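Local atomic coordinates of purine nucleoside phosphorylase (Anopheles gambiae, PDB entry 2P4S), a protein that catalyses the phosphorolytic cleavage of purine nucleosides, chiefly inosine and 2'-deoxyinosine, to free base and pentose 1-phosphate in purine salvage, working as a homotrimer. Residues T100-R105 with E136-F141; N230-P235 with E309-R314. All coordinates share one frame; numbering follows the deposited sequence.

Contact 1 (T100-R105 with E136-F141); sequences TYLLER and ETIPHF
Tyr101 on helix 92-105 and Pro139, in the loop between strands 130-134 and 152-158, have the nearest CA atoms across the two segments, 7.8 Å apart. The loop makes a type II beta turn from Ile138 to Phe141, closed by Phe141 N on Ile138 O, and this turn offers its proline to the helix. The meeting is a CH-pi contact: Pro139 CD lies 3.4 Å from the centroid of the Tyr101 ring and only 3° off its normal, while Pro139 CG reaches the CG/CD1 side of the same face. With Tyr101 CG anti to the backbone N (chi1 178°), the ring extends off the helix toward the loop, and Tyr101 OH comes to 3.4 Å from Thr137 O. Deeper in, Leu102 CD2 meets Ile138 CG1 at 4.4 Å; both side chains continue onto Leu153 and Phe133 of the neighbouring strands. Arg105 covers the other face of the tyrosine, laying CD toward the rim and its guanidinium plane over CE1, so the ring is sandwiched between proline and arginine. The guanidinium is held there by Arg105 NH1 donating to Tyr101 O, 2.8 Å away, in the carbonyl plane and on a lone pair.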
loop_
_atom_site.group_PDB
_atom_site.type_symbol
_atom_site.label_atom_id
_atom_site.label_comp_id
_atom_site.label_asym_id
_atom_site.label_seq_id
_atom_site.Cartn_x
_atom_site.Cartn_y
_atom_site.Cartn_z
ATOM N N THR A 100 17.801 2.510 -29.634
ATOM C CA THR A 100 18.613 2.354 -30.865
ATOM C C THR A 100 17.817 1.618 -31.937
ATOM O O THR A 100 17.787 2.077 -33.087
ATOM C CB THR A 100 19.974 1.683 -30.589
ATOM O OG1 THR A 100 20.795 2.593 -29.842
ATOM C CG2 THR A 100 20.711 1.395 -31.902
ATOM N N TYR A 101 17.122 0.543 -31.528
ATOM C CA TYR A 101 16.227 -0.205 -32.410
ATOM C C TYR A 101 15.253 0.701 -33.158
ATOM O O TYR A 101 15.045 0.578 -34.366
ATOM C CB TYR A 101 15.437 -1.265 -31.619
ATOM C CG TYR A 101 14.473 -2.035 -32.474
ATOM C CD1 TYR A 101 14.887 -3.194 -33.164
ATOM C CD2 TYR A 101 13.153 -1.605 -32.625
ATOM C CE1 TYR A 101 14.011 -3.896 -33.981
ATOM C CE2 TYR A 101 12.263 -2.289 -33.440
ATOM C CZ TYR A 101 12.704 -3.458 -34.120
ATOM O OH TYR A 101 11.819 -4.129 -34.958
ATOM N N LEU A 102 14.610 1.587 -32.420
ATOM C CA LEU A 102 13.629 2.496 -33.027
ATOM C C LEU A 102 14.325 3.627 -33.819
ATOM O O LEU A 102 13.878 4.003 -34.885
ATOM C CB LEU A 102 12.723 3.072 -31.913
ATOM C CG LEU A 102 11.863 2.036 -31.140
ATOM C CD1 LEU A 102 11.357 2.573 -29.784
ATOM C CD2 LEU A 102 10.711 1.622 -32.020
ATOM N N LEU A 103 15.394 4.181 -33.271
ATOM C CA LEU A 103 16.116 5.283 -33.920
ATOM C C LEU A 103 16.684 4.875 -35.286
ATOM O O LEU A 103 16.763 5.712 -36.169
ATOM C CB LEU A 103 17.249 5.790 -33.028
ATOM C CG LEU A 103 16.870 6.587 -31.774
ATOM C CD1 LEU A 103 18.114 6.791 -30.884
ATOM C CD2 LEU A 103 16.220 7.889 -32.134
ATOM N N GLU A 104 17.057 3.587 -35.422
ATOM C CA GLU A 104 17.475 2.942 -36.684
ATOM C C GLU A 104 16.358 2.794 -37.690
ATOM O O GLU A 104 16.595 2.770 -38.907
ATOM C CB GLU A 104 18.127 1.581 -36.390
ATOM C CG GLU A 104 19.554 1.784 -35.821
ATOM C CD GLU A 104 20.265 0.494 -35.385
ATOM O OE1 GLU A 104 19.615 -0.596 -35.323
ATOM O OE2 GLU A 104 21.487 0.591 -35.057
ATOM N N ARG A 105 15.120 2.767 -37.206
ATOM C CA ARG A 105 13.969 2.499 -38.076
ATOM C C ARG A 105 13.032 3.673 -38.342
ATOM O O ARG A 105 12.024 3.521 -39.015
ATOM C CB ARG A 105 13.210 1.264 -37.568
ATOM C CG ARG A 105 14.061 0.044 -37.734
ATOM C CD ARG A 105 13.601 -1.150 -36.931
ATOM N NE ARG A 105 14.496 -2.273 -37.196
ATOM C CZ ARG A 105 15.692 -2.445 -36.644
ATOM N NH1 ARG A 105 16.174 -1.587 -35.756
ATOM N NH2 ARG A 105 16.413 -3.511 -36.982
ATOM N N GLU A 136 4.289 -5.681 -30.188
ATOM C CA GLU A 136 4.742 -7.078 -30.387
ATOM C C GLU A 136 6.135 -7.207 -31.036
ATOM O O GLU A 136 6.874 -8.132 -30.725
ATOM C CB GLU A 136 3.738 -7.850 -31.275
ATOM C CG GLU A 136 2.434 -8.256 -30.587
ATOM C CD GLU A 136 1.422 -7.067 -30.282
ATOM O OE1 GLU A 136 1.503 -5.940 -30.871
ATOM O OE2 GLU A 136 0.520 -7.294 -29.431
ATOM N N THR A 137 6.467 -6.262 -31.920
ATOM C CA THR A 137 7.694 -6.260 -32.697
ATOM C C THR A 137 8.850 -5.508 -32.059
ATOM O O THR A 137 9.984 -5.619 -32.509
ATOM C CB THR A 137 7.468 -5.670 -34.100
ATOM O OG1 THR A 137 7.532 -4.235 -34.043
ATOM C CG2 THR A 137 6.159 -6.100 -34.685
ATOM N N ILE A 138 8.587 -4.731 -31.011
ATOM C CA ILE A 138 9.659 -3.973 -30.379
ATOM C C ILE A 138 10.404 -4.854 -29.347
ATOM O O ILE A 138 9.777 -5.438 -28.474
ATOM C CB ILE A 138 9.162 -2.639 -29.731
ATOM C CG1 ILE A 138 8.330 -1.808 -30.739
ATOM C CG2 ILE A 138 10.370 -1.820 -29.199
ATOM C CD1 ILE A 138 7.510 -0.670 -30.090
ATOM N N PRO A 139 11.734 -4.995 -29.480
ATOM C CA PRO A 139 12.448 -5.808 -28.501
ATOM C C PRO A 139 12.126 -5.418 -27.063
ATOM O O PRO A 139 12.158 -4.233 -26.723
ATOM C CB PRO A 139 13.933 -5.551 -28.818
ATOM C CG PRO A 139 13.965 -4.602 -29.956
ATOM C CD PRO A 139 12.618 -4.512 -30.543
ATOM N N HIS A 140 11.789 -6.431 -26.258
ATOM C CA HIS A 140 11.545 -6.303 -24.795
ATOM C C HIS A 140 10.296 -5.528 -24.423
ATOM O O HIS A 140 10.138 -5.147 -23.273
ATOM C CB HIS A 140 12.745 -5.645 -24.079
ATOM C CG HIS A 140 14.040 -6.327 -24.352
ATOM N ND1 HIS A 140 14.302 -7.610 -23.917
ATOM C CD2 HIS A 140 15.133 -5.925 -25.046
ATOM C CE1 HIS A 140 15.512 -7.965 -24.318
ATOM N NE2 HIS A 140 16.040 -6.958 -24.995
ATOM N N PHE A 141 9.425 -5.272 -25.383
ATOM C CA PHE A 141 8.261 -4.461 -25.103
ATOM C C PHE A 141 7.073 -5.287 -24.552
ATOM O O PHE A 141 6.759 -6.372 -25.075
ATOM C CB PHE A 141 7.838 -3.712 -26.350
ATOM C CG PHE A 141 7.805 -2.220 -26.159
ATOM C CD1 PHE A 141 8.963 -1.533 -25.864
ATOM C CD2 PHE A 141 6.631 -1.511 -26.292
ATOM C CE1 PHE A 141 8.957 -0.138 -25.704
ATOM C CE2 PHE A 141 6.611 -0.091 -26.110
ATOM C CZ PHE A 141 7.787 0.572 -25.828
#

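Contact 2 (N230-P235 with E309-R314); sequences NPLQGP and EIITAR
Pro231 rests its CB and CG against a hydroxyl, both 3.7 Å from Thr312 OG1, and a water sits beside this meeting point. The water donates to Thr312 OG1 at 2.9 Å and, more weakly, to Pro231 O. Since Thr312 OG1 is also bonded to His308 O one turn earlier in helix 307-315, the buried hydroxyl has two polar partners despite its apolar neighbour.

The remaining grip is provided by Ile311, which offers two branches to the loop. Its CG2, anti to the backbone N, packs 3.7 Å from Leu232 CD1 and more loosely on Pro231 CG. The other branch runs out through CG1 to CD1, which comes within 4.0 Å of Asn230 ND2, so a methyl meets the amide's nitrogen end.

The oxygen end of that amide is used inside the loop. Asn230 OD1 accepts Leu232 N at 2.8 Å, on a lone pair and in the carbonyl plane, with an N-H...O angle of 156°. This closes an Asx turn and helps fix the rotation of the amide, consistent with its nitrogen facing the isoleucine. A type I beta turn from Asn230 to Gln233 is superimposed on it, and together they present Pro231 and Leu232 to the helix.

Both partners also meet the second subunit: Gln233 NE2 hydrogen-bonds to His172 O of that chain, Leu232 packs on its Pro283 and Ile311 on its Asn284. From the same helix as Ile311, Glu309 OE2 makes a salt bridge to NE of the phosphate-binding Arg169. The arrangement is an Asx turn combined with a type I turn, seated on a helix at the subunit interface of a trimeric purine nucleoside phosphorylase.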
loop_
_atom_site.group_PDB
_atom_site.type_symbol
_atom_site.label_atom_id
_atom_site.label_comp_id
_atom_site.label_asym_id
_atom_site.label_seq_id
_atom_site.Cartn_x
_atom_site.Cartn_y
_atom_site.Cartn_z
ATOM N N ASN A 230 6.917 1.516 -6.174
ATOM C CA ASN A 230 7.435 2.720 -6.890
ATOM C C ASN A 230 8.249 2.205 -8.042
ATOM O O ASN A 230 9.006 1.302 -7.820
ATOM C CB ASN A 230 8.313 3.571 -5.942
ATOM C CG ASN A 230 8.690 4.929 -6.530
ATOM O OD1 ASN A 230 9.529 5.002 -7.417
ATOM N ND2 ASN A 230 8.099 6.020 -6.011
ATOM N N PRO A 231 8.137 2.807 -9.254
ATOM C CA PRO A 231 8.999 2.385 -10.383
ATOM C C PRO A 231 10.531 2.592 -10.161
ATOM O O PRO A 231 11.333 2.018 -10.880
ATOM C CB PRO A 231 8.483 3.236 -11.555
ATOM C CG PRO A 231 7.920 4.444 -10.909
ATOM C CD PRO A 231 7.260 3.926 -9.666
ATOM N N LEU A 232 10.931 3.339 -9.149
ATOM C CA LEU A 232 12.336 3.606 -8.974
ATOM C C LEU A 232 12.970 2.719 -7.913
ATOM O O LEU A 232 14.146 2.854 -7.615
ATOM C CB LEU A 232 12.549 5.090 -8.624
ATOM C CG LEU A 232 11.863 6.121 -9.520
ATOM C CD1 LEU A 232 12.121 7.476 -8.906
ATOM C CD2 LEU A 232 12.341 6.041 -10.996
ATOM N N GLN A 233 12.190 1.827 -7.313
ATOM C CA GLN A 233 12.752 0.941 -6.268
ATOM C C GLN A 233 13.877 0.075 -6.868
ATOM O O GLN A 233 13.763 -0.392 -7.994
ATOM C CB GLN A 233 11.670 0.059 -5.641
ATOM C CG GLN A 233 12.114 -0.595 -4.300
ATOM C CD GLN A 233 11.293 -1.814 -3.935
ATOM O OE1 GLN A 233 10.468 -2.286 -4.737
ATOM N NE2 GLN A 233 11.490 -2.325 -2.733
ATOM N N GLY A 234 14.962 -0.097 -6.122
ATOM C CA GLY A 234 16.114 -0.861 -6.587
ATOM C C GLY A 234 17.296 0.053 -6.889
ATOM O O GLY A 234 17.196 1.258 -6.715
ATOM N N PRO A 235 18.428 -0.511 -7.365
ATOM C CA PRO A 235 19.621 0.315 -7.662
ATOM C C PRO A 235 19.305 1.536 -8.547
ATOM O O PRO A 235 18.498 1.442 -9.469
ATOM C CB PRO A 235 20.525 -0.665 -8.433
ATOM C CG PRO A 235 20.173 -2.039 -7.828
ATOM C CD PRO A 235 18.663 -1.958 -7.625
ATOM N N GLU A 309 4.562 6.631 -14.507
ATOM C CA GLU A 309 5.119 7.214 -15.735
ATOM C C GLU A 309 5.690 8.647 -15.518
ATOM O O GLU A 309 6.801 8.987 -15.973
ATOM C CB GLU A 309 4.028 7.242 -16.831
ATOM C CG GLU A 309 3.537 5.859 -17.268
ATOM C CD GLU A 309 2.101 5.874 -17.799
ATOM O OE1 GLU A 309 1.510 6.967 -17.941
ATOM O OE2 GLU A 309 1.551 4.787 -18.097
ATOM N N ILE A 310 4.883 9.498 -14.889
ATOM C CA ILE A 310 5.307 10.832 -14.476
ATOM C C ILE A 310 6.523 10.823 -13.552
ATOM O O ILE A 310 7.420 11.608 -13.730
ATOM C CB ILE A 310 4.108 11.621 -13.829
ATOM C CG1 ILE A 310 2.985 11.822 -14.882
ATOM C CG2 ILE A 310 4.589 12.965 -13.263
ATOM C CD1 ILE A 310 3.273 12.949 -15.960
ATOM N N ILE A 311 6.572 9.931 -12.572
ATOM C CA ILE A 311 7.707 9.871 -11.655
ATOM C C ILE A 311 9.004 9.473 -12.387
ATOM O O ILE A 311 10.099 10.025 -12.149
ATOM C CB ILE A 311 7.387 8.876 -10.513
ATOM C CG1 ILE A 311 6.382 9.492 -9.541
ATOM C CG2 ILE A 311 8.624 8.441 -9.750
ATOM C CD1 ILE A 311 5.998 8.537 -8.383
ATOM N N THR A 312 8.877 8.505 -13.285
ATOM C CA THR A 312 10.000 8.125 -14.162
ATOM C C THR A 312 10.452 9.294 -15.056
ATOM O O THR A 312 11.630 9.511 -15.234
ATOM C CB THR A 312 9.600 6.901 -15.006
ATOM O OG1 THR A 312 9.191 5.838 -14.113
ATOM C CG2 THR A 312 10.758 6.452 -15.877
ATOM N N ALA A 313 9.508 10.035 -15.623
ATOM C CA ALA A 313 9.815 11.198 -16.447
ATOM C C ALA A 313 10.593 12.252 -15.661
ATOM O O ALA A 313 11.588 12.776 -16.130
ATOM C CB ALA A 313 8.561 11.800 -17.006
ATOM N N ARG A 314 10.139 12.542 -14.452
ATOM C CA ARG A 314 10.748 13.564 -13.596
ATOM C C ARG A 314 12.130 13.127 -13.213
ATOM O O ARG A 314 13.035 13.923 -13.190
ATOM C CB ARG A 314 9.893 13.786 -12.318
ATOM C CG ARG A 314 8.581 14.502 -12.616
ATOM C CD ARG A 314 8.837 15.766 -13.495
ATOM N NE ARG A 314 9.362 16.842 -12.670
ATOM C CZ ARG A 314 10.121 17.851 -13.098
ATOM N NH1 ARG A 314 10.483 17.926 -14.384
ATOM N NH2 ARG A 314 10.531 18.779 -12.209
HETATM O O HOH W 1 10.928 3.464 -14.021
#

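How the contacts relate
Contact 1 closes before contact 2 opens along the chain, and the two remain separate in space: their centres are 22 Å apart and their nearest atoms about 11 Å. Helix 178-191 is a shared support, taking Leu102 on Ile191, Phe141 of segment 136-141 on Met183 and Pro184, Thr312 on Ala182 and Arg186, and Leu232 on Arg186. Both also border the same mixed sheet, contact 1 at strands 130-134 and 152-158, while helix 307-315 of contact 2 packs on strand 319-329 through Ile310, Ala313 and Arg314. Their roles in the assembly differ. Contact 1 joins parts of a single subunit and meets no other chain of the trimer, whereas contact 2 is buried against a neighbouring subunit.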